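Local coordinates for protein BolA (Coxiella burnetii, PDB 3TR3) that is of unknown function but belongs to the stress-associated BolA/IbaG family and binds a cobalt ion in the crystal, at residues Lys11-Glu15 and Ala57-His61; His31-Val37 and Ile66-Lys72. All coordinates share one frame; numbering follows the deposited sequence.

Contact 1. Residues Lys11-Glu15 and Ala57-His61; sequences KQWIE and ALGSH
W13 and H61 lie flat on each other in a face-to-face stack that holds helix 7-17 against helix 59-65, the second helix of the crossover between strands 32-38 and 68-74 in the alpha/beta fold of the BolA family. The six-membered ring of the indole carries the overlap: its centroid is 3.6 Å from that of the imidazole, and the planes are only 2° from parallel. In both residues CG stands anti to the carbonyl carbon, with chi1 of -68° in W13 and -63° in H61, which brings the rings together although the side chains themselves run about at right angles. H61 CB rides over the same indole face, 4.0 Å from the six-ring centroid, adding a CH-pi contact.

Beside the stack, L58 CD2 fits between two residues of helix 7-17, 3.5 Å from W13 CB and 3.6 Å from I14 CG1; toward the indole it comes at the ring edge, near its plane. A second shell holds these groups in place. D65 OD2, one turn further along helix 59-65, is hydrogen-bonded to H61 ND1, which restrains rotation of the imidazole, while V23 of strand 22-28 backs I14. K11 NZ makes a weakly hydrogen-bonded salt bridge with E15 OE2, which also bonds V23 N. Within the stack, W13 NE1 lies over the imidazole, 3.5 Å from H61 NE2, without a hydrogen bond between them.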
loop_
_atom_site.group_PDB
_atom_site.type_symbol
_atom_site.label_atom_id
_atom_site.label_comp_id
_atom_site.label_asym_id
_atom_site.label_seq_id
_atom_site.Cartn_x
_atom_site.Cartn_y
_atom_site.Cartn_z
ATOM N N LYS B 11 -6.423 5.013 1.866
ATOM C CA LYS B 11 -5.979 3.871 2.654
ATOM C C LYS B 11 -6.496 3.890 4.090
ATOM O O LYS B 11 -6.971 2.853 4.596
ATOM C CB LYS B 11 -4.448 3.755 2.644
ATOM C CG LYS B 11 -3.867 3.021 3.836
ATOM C CD LYS B 11 -2.386 2.700 3.606
ATOM C CE LYS B 11 -1.676 2.394 4.922
ATOM N NZ LYS B 11 -1.867 1.004 5.389
ATOM N N GLN B 12 -6.390 5.053 4.743
ATOM C CA GLN B 12 -6.917 5.206 6.085
ATOM C C GLN B 12 -8.457 5.041 6.183
ATOM O O GLN B 12 -8.945 4.400 7.098
ATOM C CB GLN B 12 -6.470 6.542 6.680
ATOM C CG GLN B 12 -4.963 6.586 6.961
ATOM C CD GLN B 12 -4.529 7.832 7.746
ATOM O OE1 GLN B 12 -5.001 8.957 7.491
ATOM N NE2 GLN B 12 -3.622 7.633 8.710
ATOM N N TRP B 13 -9.197 5.642 5.248
ATOM C CA TRP B 13 -10.654 5.659 5.260
ATOM C C TRP B 13 -11.228 4.249 5.081
ATOM O O TRP B 13 -12.141 3.853 5.795
ATOM C CB TRP B 13 -11.200 6.575 4.160
ATOM C CG TRP B 13 -10.932 8.046 4.344
ATOM C CD1 TRP B 13 -10.647 8.694 5.514
ATOM C CD2 TRP B 13 -10.905 9.056 3.313
ATOM N NE1 TRP B 13 -10.459 10.039 5.281
ATOM C CE2 TRP B 13 -10.613 10.291 3.944
ATOM C CE3 TRP B 13 -11.113 9.035 1.923
ATOM C CZ2 TRP B 13 -10.511 11.496 3.234
ATOM C CZ3 TRP B 13 -11.021 10.227 1.217
ATOM C CH2 TRP B 13 -10.719 11.447 1.877
ATOM N N ILE B 14 -10.677 3.490 4.139
ATOM C CA ILE B 14 -11.150 2.139 3.891
ATOM C C ILE B 14 -10.823 1.226 5.066
ATOM O O ILE B 14 -11.661 0.455 5.493
ATOM C CB ILE B 14 -10.563 1.552 2.613
ATOM C CG1 ILE B 14 -10.996 2.360 1.391
ATOM C CG2 ILE B 14 -10.960 0.102 2.477
ATOM C CD1 ILE B 14 -10.253 1.894 0.080
ATOM N N GLU B 15 -9.615 1.322 5.611
ATOM C CA GLU B 15 -9.274 0.519 6.789
ATOM C C GLU B 15 -10.051 0.902 8.061
ATOM O O GLU B 15 -10.224 0.097 8.955
ATOM C CB GLU B 15 -7.766 0.522 7.041
ATOM C CG GLU B 15 -6.982 -0.100 5.885
ATOM C CD GLU B 15 -5.474 0.046 6.036
ATOM O OE1 GLU B 15 -5.027 0.874 6.865
ATOM O OE2 GLU B 15 -4.741 -0.677 5.326
ATOM N N ALA B 57 -18.076 1.515 2.968
ATOM C CA ALA B 57 -17.076 1.864 3.965
ATOM C C ALA B 57 -16.492 3.286 3.789
ATOM O O ALA B 57 -16.075 3.880 4.761
ATOM C CB ALA B 57 -15.941 0.820 3.971
ATOM N N LEU B 58 -16.439 3.821 2.563
ATOM C CA LEU B 58 -15.868 5.157 2.336
ATOM C C LEU B 58 -16.895 6.247 2.584
ATOM O O LEU B 58 -16.560 7.443 2.622
ATOM C CB LEU B 58 -15.284 5.290 0.924
ATOM C CG LEU B 58 -13.933 4.631 0.651
ATOM C CD1 LEU B 58 -13.724 4.419 -0.822
ATOM C CD2 LEU B 58 -12.772 5.454 1.233
ATOM N N GLY B 59 -18.153 5.822 2.752
ATOM C CA GLY B 59 -19.242 6.693 3.137
ATOM C C GLY B 59 -19.353 7.947 2.311
ATOM O O GLY B 59 -19.443 7.882 1.086
ATOM N N SER B 60 -19.320 9.094 2.981
ATOM C CA SER B 60 -19.493 10.372 2.318
ATOM C C SER B 60 -18.264 10.795 1.491
ATOM O O SER B 60 -18.382 11.623 0.592
ATOM C CB SER B 60 -19.853 11.444 3.350
ATOM O OG SER B 60 -18.741 11.760 4.156
ATOM N N HIS B 61 -17.092 10.232 1.812
ATOM C CA HIS B 61 -15.889 10.482 1.045
ATOM C C HIS B 61 -16.110 10.031 -0.398
ATOM O O HIS B 61 -15.707 10.719 -1.364
ATOM C CB HIS B 61 -14.683 9.763 1.669
ATOM C CG HIS B 61 -14.346 10.248 3.044
ATOM N ND1 HIS B 61 -14.047 11.569 3.321
ATOM C CD2 HIS B 61 -14.289 9.593 4.234
ATOM C CE1 HIS B 61 -13.806 11.704 4.612
ATOM N NE2 HIS B 61 -13.954 10.518 5.189
#

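Contact 2. Residues His31-Val37 and Ile66-Lys72. With CO (cobalt (II) ion), chain D.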
loop_
_atom_site.group_PDB
_atom_site.type_symbol
_atom_site.label_atom_id
_atom_site.label_comp_id
_atom_site.label_asym_id
_atom_site.label_seq_id
_atom_site.Cartn_x
_atom_site.Cartn_y
_atom_site.Cartn_z
ATOM N N HIS B 31 -7.950 12.618 -8.259
ATOM C CA HIS B 31 -9.220 12.441 -8.967
ATOM C C HIS B 31 -9.439 11.002 -9.383
ATOM O O HIS B 31 -10.481 10.447 -9.097
ATOM C CB HIS B 31 -9.347 13.408 -10.173
ATOM C CG HIS B 31 -9.813 14.758 -9.755
ATOM N ND1 HIS B 31 -9.000 15.638 -9.072
ATOM C CD2 HIS B 31 -11.048 15.319 -9.783
ATOM C CE1 HIS B 31 -9.708 16.703 -8.724
ATOM N NE2 HIS B 31 -10.948 16.536 -9.144
ATOM N N HIS B 32 -8.470 10.387 -10.059
ATOM C CA HIS B 32 -8.603 8.969 -10.403
ATOM C C HIS B 32 -7.668 8.109 -9.527
ATOM O O HIS B 32 -6.511 8.406 -9.372
ATOM C CB HIS B 32 -8.418 8.735 -11.915
ATOM C CG HIS B 32 -9.558 9.251 -12.757
ATOM N ND1 HIS B 32 -10.437 8.417 -13.434
ATOM C CD2 HIS B 32 -9.991 10.520 -13.006
ATOM C CE1 HIS B 32 -11.331 9.147 -14.078
ATOM N NE2 HIS B 32 -11.079 10.433 -13.836
ATOM N N PHE B 33 -8.208 7.086 -8.882
ATOM C CA PHE B 33 -7.442 6.263 -7.968
ATOM C C PHE B 33 -7.653 4.777 -8.308
ATOM O O PHE B 33 -8.620 4.417 -8.989
ATOM C CB PHE B 33 -7.890 6.511 -6.524
ATOM C CG PHE B 33 -7.661 7.911 -6.025
ATOM C CD1 PHE B 33 -6.483 8.237 -5.332
ATOM C CD2 PHE B 33 -8.630 8.897 -6.206
ATOM C CE1 PHE B 33 -6.285 9.540 -4.827
ATOM C CE2 PHE B 33 -8.434 10.213 -5.727
ATOM C CZ PHE B 33 -7.271 10.535 -5.042
ATOM N N GLU B 34 -6.724 3.944 -7.838
ATOM C CA GLU B 34 -6.831 2.483 -7.855
ATOM C C GLU B 34 -6.408 2.001 -6.496
ATOM O O GLU B 34 -5.442 2.504 -5.919
ATOM C CB GLU B 34 -5.894 1.846 -8.876
ATOM C CG GLU B 34 -6.120 2.268 -10.304
ATOM C CD GLU B 34 -4.895 2.000 -11.176
ATOM O OE1 GLU B 34 -3.792 1.762 -10.617
ATOM O OE2 GLU B 34 -5.036 2.027 -12.423
ATOM N N ALA B 35 -7.121 1.009 -5.983
ATOM C CA ALA B 35 -6.807 0.443 -4.692
ATOM C C ALA B 35 -6.895 -1.080 -4.783
ATOM O O ALA B 35 -7.731 -1.612 -5.514
ATOM C CB ALA B 35 -7.768 1.000 -3.616
ATOM N N VAL B 36 -6.000 -1.769 -4.077
ATOM C CA VAL B 36 -6.031 -3.209 -3.971
ATOM C C VAL B 36 -6.326 -3.399 -2.513
ATOM O O VAL B 36 -5.627 -2.838 -1.668
ATOM C CB VAL B 36 -4.701 -3.890 -4.356
ATOM C CG1 VAL B 36 -4.839 -5.402 -4.313
ATOM C CG2 VAL B 36 -4.218 -3.419 -5.749
ATOM N N VAL B 37 -7.433 -4.101 -2.232
ATOM C CA VAL B 37 -7.951 -4.253 -0.878
ATOM C C VAL B 37 -8.025 -5.732 -0.546
ATOM O O VAL B 37 -8.521 -6.529 -1.356
ATOM C CB VAL B 37 -9.355 -3.614 -0.714
ATOM C CG1 VAL B 37 -9.778 -3.671 0.748
ATOM C CG2 VAL B 37 -9.333 -2.181 -1.165
ATOM N N ILE B 66 -14.166 11.741 -3.588
ATOM C CA ILE B 66 -13.415 10.890 -4.497
ATOM C C ILE B 66 -14.121 10.824 -5.840
ATOM O O ILE B 66 -15.208 10.275 -5.932
ATOM C CB ILE B 66 -13.255 9.478 -3.928
ATOM C CG1 ILE B 66 -12.679 9.509 -2.520
ATOM C CG2 ILE B 66 -12.426 8.581 -4.834
ATOM C CD1 ILE B 66 -12.593 8.136 -1.929
ATOM N N HIS B 67 -13.503 11.390 -6.876
ATOM C CA HIS B 67 -14.116 11.443 -8.195
ATOM C C HIS B 67 -14.231 10.037 -8.820
ATOM O O HIS B 67 -15.301 9.648 -9.324
ATOM C CB HIS B 67 -13.362 12.485 -9.072
ATOM C CG HIS B 67 -13.555 12.336 -10.556
ATOM N ND1 HIS B 67 -14.659 12.821 -11.225
ATOM C CD2 HIS B 67 -12.739 11.813 -11.509
ATOM C CE1 HIS B 67 -14.541 12.565 -12.516
ATOM N NE2 HIS B 67 -13.385 11.954 -12.712
ATOM N N ALA B 68 -13.151 9.259 -8.790
ATOM C CA ALA B 68 -13.172 7.920 -9.413
ATOM C C ALA B 68 -12.257 6.988 -8.675
ATOM O O ALA B 68 -11.158 7.386 -8.267
ATOM C CB ALA B 68 -12.800 7.978 -10.886
ATOM N N LEU B 69 -12.737 5.770 -8.434
ATOM C CA LEU B 69 -11.981 4.805 -7.671
ATOM C C LEU B 69 -12.164 3.421 -8.250
ATOM O O LEU B 69 -13.224 2.902 -8.216
ATOM C CB LEU B 69 -12.417 4.827 -6.220
ATOM C CG LEU B 69 -11.801 3.726 -5.361
ATOM C CD1 LEU B 69 -10.247 3.752 -5.445
ATOM C CD2 LEU B 69 -12.278 3.865 -3.935
ATOM N N SER B 70 -11.103 2.839 -8.785
ATOM C CA SER B 70 -11.100 1.529 -9.407
ATOM C C SER B 70 -10.563 0.544 -8.363
ATOM O O SER B 70 -9.654 0.892 -7.618
ATOM C CB SER B 70 -10.196 1.631 -10.645
ATOM O OG SER B 70 -9.742 0.383 -11.109
ATOM N N LEU B 71 -11.125 -0.666 -8.259
ATOM C CA LEU B 71 -10.741 -1.586 -7.150
ATOM C C LEU B 71 -10.341 -2.969 -7.609
ATOM O O LEU B 71 -10.918 -3.494 -8.548
ATOM C CB LEU B 71 -11.862 -1.775 -6.091
ATOM C CG LEU B 71 -12.472 -0.586 -5.355
ATOM C CD1 LEU B 71 -13.846 -0.963 -4.630
ATOM C CD2 LEU B 71 -11.464 0.030 -4.361
ATOM N N LYS B 72 -9.339 -3.535 -6.941
ATOM C CA LYS B 72 -9.156 -4.984 -6.916
ATOM C C LYS B 72 -9.309 -5.463 -5.480
ATOM O O LYS B 72 -8.629 -4.964 -4.585
ATOM C CB LYS B 72 -7.825 -5.437 -7.478
ATOM C CG LYS B 72 -7.630 -5.143 -8.940
ATOM C CD LYS B 72 -6.151 -5.364 -9.352
ATOM C CE LYS B 72 -5.956 -5.105 -10.840
ATOM N NZ LYS B 72 -4.530 -5.201 -11.226
HETATM CO CO CO D . -12.449 11.874 -14.753
#
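H32 and H67 turn their imidazoles toward one cobalt ion at the N-terminal end of two paired parallel strands, 32-38 and 68-74, connected by a two-helix crossover (beta-alpha-alpha-beta). The rings are inclined at 66°, and each offers NE2 to the metal at 2.2 Å. H67 reaches it with CG anti to the backbone N (chi1 160°). A68 CB makes a CH-pi contact over one face of the H32 imidazole, 3.8 Å from its centroid.

Further along, F33 and A35 face the helices with L69 and L71. L69 CD1 meets F33 CB at 3.8 Å and also touches A35 CB, whose other neighbour is L71 CD2. The phenyl ring of F33 crosses the I66 side chain about at a right angle and presents its edge to A68 O. Six backbone hydrogen bonds fix the register, from A68 N to H31 O through V37 N to K72 O.

H32 NE2 and H67 NE2 are only 3.0 Å apart because both bind the cobalt, at an angle of about 85° at the metal. Two adjacent imidazole nitrogens suit a borderline metal such as cobalt(II). Histidines also ligate iron-sulfur clusters in BolA-glutaredoxin complexes of relatives; whether this pair does so is not established.

From the N terminus, helix 7-17 supplies the first half of contact 1, and the chain then runs through strand 22-28 into strand 32-38, the first half of contact 2. The helical crossover follows, and contact 1 closes a loop of 41 residues when 57-61 returns to helix 7-17. Contact 2 closes its own loop of 28 residues shortly afterwards, at 66-72. The loops therefore cross rather than nest, interlocking the helical layer with the sheet. The two contacts also touch: H61 O and I66 N form a probable hydrogen bond of 2.9 Å, and L58 CD1 packs 3.5 Å from L69 CD2, joining segment 57-61 to segment 66-72, which runs into strand 68-74.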